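Alanine racemase (Enterococcus faecalis, PDB 3E5P) is a dimeric, pyridoxal-5'-phosphate-binding enzyme of the alanine racemase family, with an N-terminal TIM-type barrel and a largely beta C-terminal domain. Local coordinates at residues P126-L131 against L162-F167; Y286-L291 against S363-R368. The protein carries 1 engineered substitution. All blocks are in the same frame, centred on the assembly; numbering follows the deposited sequence.

Interaction 1: P126-L131 against L162-F167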
loop_
_atom_site.group_PDB
_atom_site.type_symbol
_atom_site.label_atom_id
_atom_site.label_comp_id
_atom_site.label_asym_id
_atom_site.label_seq_id
_atom_site.Cartn_x
_atom_site.Cartn_y
_atom_site.Cartn_z
ATOM N N PRO C 126 7.623 10.825 35.409
ATOM C CA PRO C 126 7.854 11.998 34.565
ATOM C C PRO C 126 7.745 11.643 33.083
ATOM O O PRO C 126 8.017 10.512 32.690
ATOM C CB PRO C 126 9.257 12.448 34.976
ATOM C CG PRO C 126 9.919 11.163 35.342
ATOM C CD PRO C 126 8.846 10.453 36.138
ATOM N N LEU C 127 7.326 12.613 32.277
ATOM C CA LEU C 127 7.166 12.433 30.836
ATOM C C LEU C 127 8.512 12.681 30.167
ATOM O O LEU C 127 9.080 13.767 30.304
ATOM C CB LEU C 127 6.144 13.438 30.302
ATOM C CG LEU C 127 5.372 13.120 29.024
ATOM C CD1 LEU C 127 4.677 14.382 28.561
ATOM C CD2 LEU C 127 6.291 12.601 27.951
ATOM N N ARG C 128 9.022 11.672 29.460
ATOM C CA ARG C 128 10.307 11.780 28.760
ATOM C C ARG C 128 10.094 12.524 27.448
ATOM O O ARG C 128 9.475 11.989 26.527
ATOM C CB ARG C 128 10.871 10.403 28.417
ATOM C CG ARG C 128 11.047 9.426 29.556
ATOM C CD ARG C 128 11.402 8.070 28.964
ATOM N NE ARG C 128 11.754 7.078 29.965
ATOM C CZ ARG C 128 12.137 5.837 29.675
ATOM N NH1 ARG C 128 12.216 5.440 28.409
ATOM N NH2 ARG C 128 12.438 4.987 30.654
ATOM N N VAL C 129 10.618 13.740 27.353
ATOM C CA VAL C 129 10.451 14.513 26.134
ATOM C C VAL C 129 11.764 14.851 25.433
ATOM O O VAL C 129 12.758 15.184 26.074
ATOM C CB VAL C 129 9.690 15.831 26.414
ATOM C CG1 VAL C 129 8.636 15.596 27.489
ATOM C CG2 VAL C 129 10.661 16.929 26.829
ATOM N N HIS C 130 11.763 14.740 24.109
ATOM C CA HIS C 130 12.935 15.088 23.304
ATOM C C HIS C 130 12.515 16.322 22.512
ATOM O O HIS C 130 11.528 16.285 21.788
ATOM C CB HIS C 130 13.316 13.962 22.322
ATOM C CG HIS C 130 13.915 12.754 22.974
ATOM N ND1 HIS C 130 14.986 12.071 22.430
ATOM C CD2 HIS C 130 13.580 12.088 24.108
ATOM C CE1 HIS C 130 15.285 11.041 23.202
ATOM N NE2 HIS C 130 14.447 11.028 24.227
ATOM N N LEU C 131 13.246 17.414 22.655
ATOM C CA LEU C 131 12.902 18.637 21.941
ATOM C C LEU C 131 13.541 18.649 20.562
ATOM O O LEU C 131 14.732 18.376 20.416
ATOM C CB LEU C 131 13.369 19.858 22.738
ATOM C CG LEU C 131 12.795 19.979 24.154
ATOM C CD1 LEU C 131 13.376 21.211 24.861
ATOM C CD2 LEU C 131 11.278 20.075 24.077
ATOM N N LEU C 162 10.759 15.426 32.118
ATOM C CA LEU C 162 12.080 14.840 32.170
ATOM C C LEU C 162 12.538 14.901 30.737
ATOM O O LEU C 162 11.963 14.227 29.885
ATOM C CB LEU C 162 11.994 13.390 32.636
ATOM C CG LEU C 162 13.270 12.541 32.663
ATOM C CD1 LEU C 162 13.636 12.107 31.261
ATOM C CD2 LEU C 162 14.403 13.319 33.329
ATOM N N TRP C 163 13.540 15.718 30.440
ATOM C CA TRP C 163 13.970 15.784 29.056
ATOM C C TRP C 163 15.153 14.885 28.767
ATOM O O TRP C 163 16.287 15.124 29.173
ATOM C CB TRP C 163 14.198 17.236 28.597
ATOM C CG TRP C 163 15.478 17.882 28.926
ATOM C CD1 TRP C 163 16.013 18.053 30.160
ATOM C CD2 TRP C 163 16.348 18.555 28.008
ATOM N NE1 TRP C 163 17.168 18.805 30.078
ATOM C CE2 TRP C 163 17.395 19.126 28.766
ATOM C CE3 TRP C 163 16.343 18.735 26.621
ATOM C CZ2 TRP C 163 18.431 19.869 28.182
ATOM C CZ3 TRP C 163 17.373 19.473 26.040
ATOM C CH2 TRP C 163 18.402 20.031 26.823
ATOM N N GLU C 164 14.816 13.817 28.061
ATOM C CA GLU C 164 15.721 12.764 27.661
ATOM C C GLU C 164 16.684 13.243 26.572
ATOM O O GLU C 164 17.860 12.875 26.561
ATOM C CB GLU C 164 14.867 11.599 27.159
ATOM C CG GLU C 164 15.354 10.211 27.477
ATOM C CD GLU C 164 14.277 9.172 27.199
ATOM O OE1 GLU C 164 13.656 9.228 26.117
ATOM O OE2 GLU C 164 14.052 8.297 28.060
ATOM N N GLY C 165 16.198 14.068 25.656
ATOM C CA GLY C 165 17.078 14.527 24.599
ATOM C C GLY C 165 16.712 15.809 23.886
ATOM O O GLY C 165 15.769 16.510 24.246
ATOM N N ILE C 166 17.513 16.126 22.877
ATOM C CA ILE C 166 17.313 17.300 22.048
ATOM C C ILE C 166 17.896 16.873 20.715
ATOM O O ILE C 166 19.024 16.403 20.654
ATOM C CB ILE C 166 18.035 18.537 22.626
ATOM C CG1 ILE C 166 17.648 19.774 21.823
ATOM C CG2 ILE C 166 19.526 18.325 22.649
ATOM C CD1 ILE C 166 18.080 21.068 22.455
ATOM N N PHE C 167 17.125 16.999 19.644
ATOM C CA PHE C 167 17.617 16.535 18.358
ATOM C C PHE C 167 17.155 17.336 17.162
ATOM O O PHE C 167 16.219 18.121 17.257
ATOM C CB PHE C 167 17.168 15.097 18.168
ATOM C CG PHE C 167 15.690 14.958 17.958
ATOM C CD1 PHE C 167 15.183 14.568 16.719
ATOM C CD2 PHE C 167 14.800 15.214 18.995
ATOM C CE1 PHE C 167 13.802 14.431 16.517
ATOM C CE2 PHE C 167 13.421 15.083 18.806
ATOM C CZ PHE C 167 12.921 14.690 17.568
#
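The ring of His-130 lies against the backbone of Gly-165, in a hollow left where a side chain on that residue would collide with the ring. His-130 CG stands anti to the carbonyl carbon (chi1 -72°), which brings the ring face under Gly-165 CA, 4.0 Å from the centroid of His-130, a CH-pi contact. At the ring's rim, His-130 NE2 donates to Glu-164 OE1 (2.7 Å). The acceptor uses its anti lone pair, and the ring and carboxylate planes stand nearly perpendicular (82°). Glu-164 can reach in because it is the extra residue of a beta bulge: Arg-128 pairs with Leu-162, but His-130 pairs with Gly-165. The main partner of Arg-128 is Asp-101; the other oxygen of Glu-164 lies near its guanidinium by charge only, a doubtful detail because that oxygen is crowded in the model. Firm parallel bonds resume after the bulge, with Phe-167 N donating to Leu-131 O at 2.9 Å. Near the start, Pro-126 CB fits alongside Leu-162 CB (3.7 Å). On the face opposite His-130 and Arg-128, Val-129 CG2 meets Trp-163 CB (4.0 Å), and Leu-131 CD1 reaches Trp-163 CE3 (4.2 Å). Within the barrel, His-130 ND1 bonds to His-203 NE2 and Glu-164 OE1 to Ser-103 OG, tying in the strands on either side. Outside, crossover helix 146-156 receives Trp-163 on Val-152 and Leu-131 on Ala-151.

Interaction 2: Y286-L291 against S363-R368. With PPI (propanoic acid), chain K.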
loop_
_atom_site.group_PDB
_atom_site.type_symbol
_atom_site.label_atom_id
_atom_site.label_comp_id
_atom_site.label_asym_id
_atom_site.label_seq_id
_atom_site.Cartn_x
_atom_site.Cartn_y
_atom_site.Cartn_z
ATOM N N TYR C 286 -1.112 -4.762 -8.578
ATOM C CA TYR C 286 -0.843 -3.505 -7.905
ATOM C C TYR C 286 -1.463 -3.425 -6.515
ATOM O O TYR C 286 -0.863 -2.844 -5.622
ATOM C CB TYR C 286 -1.238 -2.302 -8.784
ATOM C CG TYR C 286 -2.642 -2.278 -9.324
ATOM C CD1 TYR C 286 -3.707 -1.890 -8.516
ATOM C CD2 TYR C 286 -2.903 -2.610 -10.663
ATOM C CE1 TYR C 286 -5.005 -1.830 -9.014
ATOM C CE2 TYR C 286 -4.196 -2.558 -11.180
ATOM C CZ TYR C 286 -5.249 -2.169 -10.344
ATOM O OH TYR C 286 -6.544 -2.162 -10.807
ATOM N N ALA C 287 -2.625 -4.036 -6.311
ATOM C CA ALA C 287 -3.268 -4.021 -4.994
ATOM C C ALA C 287 -2.355 -4.643 -3.936
ATOM O O ALA C 287 -2.625 -4.552 -2.744
ATOM C CB ALA C 287 -4.594 -4.781 -5.038
ATOM N N ASP C 288 -1.280 -5.282 -4.391
ATOM C CA ASP C 288 -0.305 -5.915 -3.508
ATOM C C ASP C 288 0.899 -5.004 -3.403
ATOM O O ASP C 288 1.811 -5.258 -2.625
ATOM C CB ASP C 288 0.171 -7.265 -4.080
ATOM C CG ASP C 288 -0.907 -8.330 -4.055
ATOM O OD1 ASP C 288 -1.255 -8.803 -2.952
ATOM O OD2 ASP C 288 -1.409 -8.690 -5.134
ATOM N N GLY C 289 0.914 -3.954 -4.212
ATOM C CA GLY C 289 2.047 -3.047 -4.189
ATOM C C GLY C 289 2.890 -3.114 -5.454
ATOM O O GLY C 289 3.759 -2.277 -5.661
ATOM N N TRP C 290 2.649 -4.118 -6.291
ATOM C CA TRP C 290 3.380 -4.273 -7.546
ATOM C C TRP C 290 2.659 -3.312 -8.485
ATOM O O TRP C 290 1.789 -3.715 -9.258
ATOM C CB TRP C 290 3.255 -5.723 -8.046
ATOM C CG TRP C 290 4.302 -6.127 -9.038
ATOM C CD1 TRP C 290 4.111 -6.495 -10.345
ATOM C CD2 TRP C 290 5.714 -6.176 -8.812
ATOM N NE1 TRP C 290 5.321 -6.765 -10.948
ATOM C CE2 TRP C 290 6.321 -6.577 -10.030
ATOM C CE3 TRP C 290 6.528 -5.916 -7.698
ATOM C CZ2 TRP C 290 7.703 -6.723 -10.166
ATOM C CZ3 TRP C 290 7.906 -6.057 -7.833
ATOM C CH2 TRP C 290 8.479 -6.459 -9.065
ATOM N N LEU C 291 3.021 -2.036 -8.401
ATOM C CA LEU C 291 2.381 -0.993 -9.196
ATOM C C LEU C 291 2.313 -1.190 -10.712
ATOM O O LEU C 291 3.107 -1.914 -11.296
ATOM C CB LEU C 291 3.016 0.365 -8.876
ATOM C CG LEU C 291 2.918 0.843 -7.423
ATOM C CD1 LEU C 291 3.418 2.282 -7.355
ATOM C CD2 LEU C 291 1.465 0.751 -6.903
ATOM N N SER C 363 1.627 -4.370 0.047
ATOM C CA SER C 363 0.424 -4.648 0.830
ATOM C C SER C 363 0.593 -5.713 1.923
ATOM O O SER C 363 1.506 -6.544 1.875
ATOM C CB SER C 363 -0.705 -5.070 -0.119
ATOM O OG SER C 363 -1.862 -5.463 0.594
ATOM N N GLN C 364 -0.300 -5.686 2.909
ATOM C CA GLN C 364 -0.252 -6.662 3.991
ATOM C C GLN C 364 -0.840 -7.964 3.467
ATOM O O GLN C 364 -0.714 -9.016 4.091
ATOM C CB GLN C 364 -1.056 -6.183 5.196
ATOM C CG GLN C 364 -0.552 -6.759 6.509
ATOM C CD GLN C 364 0.837 -6.247 6.866
ATOM O OE1 GLN C 364 1.623 -6.935 7.521
ATOM N NE2 GLN C 364 1.140 -5.031 6.441
ATOM N N ARG C 365 -1.488 -7.879 2.310
ATOM C CA ARG C 365 -2.081 -9.047 1.674
ATOM C C ARG C 365 -0.972 -10.027 1.293
ATOM O O ARG C 365 -1.238 -11.192 1.004
ATOM C CB ARG C 365 -2.864 -8.632 0.426
ATOM C CG ARG C 365 -3.842 -9.681 -0.058
ATOM C CD ARG C 365 -4.755 -9.176 -1.188
ATOM N NE ARG C 365 -4.053 -8.971 -2.456
ATOM C CZ ARG C 365 -4.663 -8.828 -3.630
ATOM N NH1 ARG C 365 -5.986 -8.866 -3.707
ATOM N NH2 ARG C 365 -3.947 -8.665 -4.732
ATOM N N ILE C 366 0.275 -9.556 1.282
ATOM C CA ILE C 366 1.383 -10.447 0.955
ATOM C C ILE C 366 2.001 -10.923 2.254
ATOM O O ILE C 366 2.558 -10.123 3.000
ATOM C CB ILE C 366 2.514 -9.760 0.178
ATOM C CG1 ILE C 366 2.006 -9.195 -1.140
ATOM C CG2 ILE C 366 3.614 -10.757 -0.088
ATOM C CD1 ILE C 366 3.123 -8.623 -2.010
ATOM N N PRO C 367 1.915 -12.232 2.540
ATOM C CA PRO C 367 2.475 -12.817 3.761
ATOM C C PRO C 367 3.995 -12.625 3.860
ATOM O O PRO C 367 4.725 -12.845 2.888
ATOM C CB PRO C 367 2.124 -14.303 3.631
ATOM C CG PRO C 367 0.896 -14.302 2.819
ATOM C CD PRO C 367 1.181 -13.247 1.768
ATOM N N ARG C 368 4.460 -12.218 5.033
ATOM C CA ARG C 368 5.885 -12.051 5.265
ATOM C C ARG C 368 6.394 -13.220 6.105
ATOM O O ARG C 368 5.791 -13.565 7.122
ATOM C CB ARG C 368 6.171 -10.762 6.023
ATOM C CG ARG C 368 6.323 -9.544 5.176
ATOM C CD ARG C 368 5.017 -8.832 4.945
ATOM N NE ARG C 368 5.285 -7.437 4.619
ATOM C CZ ARG C 368 4.367 -6.579 4.204
ATOM N NH1 ARG C 368 3.113 -6.974 4.065
ATOM N NH2 ARG C 368 4.709 -5.333 3.907
HETATM C C1 PPI K . -7.598 -4.334 -12.824
HETATM C C2 PPI K . -7.141 -3.011 -13.422
HETATM C C3 PPI K . -8.192 -2.319 -14.283
HETATM O O1 PPI K . -8.565 -4.348 -12.024
HETATM O O2 PPI K . -6.982 -5.374 -13.144
#
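Arg-365 grips Asp-288 side-on, with one nitrogen for each carboxylate oxygen: NE donates to Asp-288 OD1 at 2.8 Å and NH2 to OD2 at 2.6 Å. Both oxygens lie practically in the guanidinium plane, yet the nitrogens come from above the carboxylate plane, since the two groups are turned 42° against each other. A bend in the arginine chain (chi3 70°) swings its head across the aspartate at about a right angle. Ala-287, small enough to sit there, sets its CB over one guanidinium face, 3.9 Å from Arg-365 NH2. Beside the carboxylate, Ile-366 CD1 packs on Asp-288 CB (3.9 Å). The backbones are joined where Ser-363 N donates to Asp-288 O (2.8 Å), and the serine suits its place twice over: its CB rests against Ala-287 O, while its OG accepts from Arg-365 N in an ST turn that shapes the loop carrying the arginine. Tyr-286 points away from 363-368, its ring edge near propanoic acid, although its hydroxyl is modelled too close to the ligand for the detail to be trusted. Arg-7 also bridges Asp-288, while Arg-365 NH1 reaches Asp-315 and Glu-70 of the second subunit. The buried charges thus probably offset one another, and the two-point grip should limit rotation of the guanidinium.

In the fold
Both contacts are largely buried, yet they lie on opposite sides of the chain's centre, about 37 Å apart between centres, and share no element. Interaction 1 joins neighbouring strands of the N-terminal barrel; parallel backbone pairing, interrupted by a bulge, carries it, with polar side chains on the inner face and apolar ones under the helix. Interaction 2 ties two irregular loops of the C-terminal domain, so a bidentate salt bridge and one backbone bond do the work that strand pairing does in the other. Both bring an arginine near a carboxylate, but only in interaction 2 do its N-H groups bond to it across the contact. Of the two, only 286-291 with 363-368 is reached by the second subunit.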